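Enoyl-CoA hydratase (Thermus thermophilus, PDB 1WZ8) probably hydrates enoyl-CoA thioesters to hydroxyacyl-CoA, as a hexameric member of the crotonase family. Local coordinates at residues 38-41 with 42-46. Numbering follows the deposited sequence.
Sequences LHRG and LARVW
The guanidinium of Arg44 receives Arg40 at its edge, near its plane, with Arg40 CD 3.3 Å from Arg44 NH1, while the two guanidinium planes stand 85° apart. Trp46 takes Val45 CG1 over one face, 3.9 Å above the ring plane and offset toward the rim, and Ala43 O at its edge. All belong to helix 36-49, the helix of a beta-alpha-beta crossover between parallel strands 21-26 and 57-62 in the crotonase fold. The indole suits its buried place, packing on Phe103 and strand 57-62 while its NE1 bonds weakly to Leu42 O. Arginine suits the more open side: the chains of Arg40 and Arg44 lie side by side, Arg44 is exposed, and the bend of Arg40 at chi3 (47°) turns its head toward a salt bridge with Glu92, which also bonds His39. With an alanine in place of Arg40, Glu92 is likely to lose its salt-bridge partner and the Arg44 chain its neighbour. Branched apolar Leu38 and Leu42 suit the buried side, where both meet Leu12 of strand 12-18 and Leu38 CG sits 3.9 Å from Leu42 CD1. Gly41 has no side chain, yet its carbonyl serves the helix: Val45 N donates to Gly41 O at 2.9 Å.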
loop_
_atom_site.group_PDB
_atom_site.type_symbol
_atom_site.label_atom_id
_atom_site.label_comp_id
_atom_site.label_asym_id
_atom_site.label_seq_id
_atom_site.Cartn_x
_atom_site.Cartn_y
_atom_site.Cartn_z
ATOM N N LEU A 38 13.131 -29.943 13.381
ATOM C CA LEU A 38 11.720 -29.677 13.640
ATOM C C LEU A 38 11.294 -28.320 13.094
ATOM O O LEU A 38 10.214 -28.185 12.524
ATOM C CB LEU A 38 11.421 -29.748 15.138
ATOM C CG LEU A 38 9.944 -29.556 15.504
ATOM C CD1 LEU A 38 9.093 -30.631 14.838
ATOM C CD2 LEU A 38 9.788 -29.612 17.007
ATOM N N HIS A 39 12.139 -27.314 13.267
ATOM C CA HIS A 39 11.815 -25.989 12.760
ATOM C C HIS A 39 11.607 -26.046 11.246
ATOM O O HIS A 39 10.630 -25.509 10.720
ATOM C CB HIS A 39 12.929 -25.001 13.116
ATOM C CG HIS A 39 12.649 -23.598 12.682
ATOM N ND1 HIS A 39 13.137 -23.073 11.504
ATOM C CD2 HIS A 39 11.909 -22.620 13.253
ATOM C CE1 HIS A 39 12.710 -21.829 11.370
ATOM N NE2 HIS A 39 11.963 -21.529 12.418
ATOM N N ARG A 40 12.520 -26.706 10.542
ATOM C CA ARG A 40 12.395 -26.824 9.098
ATOM C C ARG A 40 11.167 -27.651 8.717
ATOM O O ARG A 40 10.484 -27.348 7.737
ATOM C CB ARG A 40 13.651 -27.455 8.500
ATOM C CG ARG A 40 13.486 -27.809 7.030
ATOM C CD ARG A 40 14.819 -28.007 6.338
ATOM N NE ARG A 40 15.690 -28.864 7.137
ATOM C CZ ARG A 40 16.624 -28.406 7.963
ATOM N NH1 ARG A 40 16.785 -27.094 8.100
ATOM N NH2 ARG A 40 17.412 -29.254 8.617
ATOM N N GLY A 41 10.895 -28.693 9.499
ATOM C CA GLY A 41 9.746 -29.540 9.237
ATOM C C GLY A 41 8.436 -28.784 9.356
ATOM O O GLY A 41 7.568 -28.893 8.490
ATOM N N LEU A 42 8.289 -28.019 10.434
ATOM C CA LEU A 42 7.075 -27.239 10.658
ATOM C C LEU A 42 6.906 -26.153 9.602
ATOM O O LEU A 42 5.788 -25.736 9.292
ATOM C CB LEU A 42 7.113 -26.601 12.053
ATOM C CG LEU A 42 6.900 -27.572 13.218
ATOM C CD1 LEU A 42 7.225 -26.901 14.545
ATOM C CD2 LEU A 42 5.461 -28.059 13.197
ATOM N N ALA A 43 8.021 -25.698 9.044
ATOM C CA ALA A 43 7.975 -24.642 8.041
ATOM C C ALA A 43 7.684 -25.154 6.636
ATOM O O ALA A 43 7.033 -24.474 5.846
ATOM C CB ALA A 43 9.288 -23.876 8.048
ATOM N N ARG A 44 8.158 -26.358 6.333
ATOM C CA ARG A 44 7.983 -26.922 5.003
ATOM C C ARG A 44 6.820 -27.886 4.804
ATOM O O ARG A 44 6.397 -28.104 3.673
ATOM C CB ARG A 44 9.276 -27.619 4.568
ATOM C CG ARG A 44 10.512 -26.762 4.736
ATOM C CD ARG A 44 11.785 -27.501 4.360
ATOM N NE ARG A 44 12.045 -27.456 2.923
ATOM C CZ ARG A 44 13.255 -27.292 2.395
ATOM N NH1 ARG A 44 14.313 -27.161 3.184
ATOM N NH2 ARG A 44 13.409 -27.235 1.079
ATOM N N VAL A 45 6.299 -28.462 5.883
ATOM C CA VAL A 45 5.203 -29.421 5.774
ATOM C C VAL A 45 3.980 -28.877 5.028
ATOM O O VAL A 45 3.276 -29.622 4.346
ATOM C CB VAL A 45 4.770 -29.924 7.180
ATOM C CG1 VAL A 45 4.194 -28.775 7.995
ATOM C CG2 VAL A 45 3.765 -31.067 7.049
ATOM N N TRP A 46 3.742 -27.574 5.136
ATOM C CA TRP A 46 2.588 -26.962 4.484
ATOM C C TRP A 46 2.542 -27.163 2.973
ATOM O O TRP A 46 1.465 -27.309 2.402
ATOM C CB TRP A 46 2.521 -25.474 4.845
ATOM C CG TRP A 46 2.474 -25.277 6.331
ATOM C CD1 TRP A 46 3.531 -25.006 7.155
ATOM C CD2 TRP A 46 1.344 -25.483 7.185
ATOM N NE1 TRP A 46 3.131 -25.041 8.469
ATOM C CE2 TRP A 46 1.792 -25.332 8.518
ATOM C CE3 TRP A 46 -0.005 -25.787 6.956
ATOM C CZ2 TRP A 46 0.940 -25.477 9.616
ATOM C CZ3 TRP A 46 -0.854 -25.933 8.051
ATOM C CH2 TRP A 46 -0.377 -25.779 9.364
#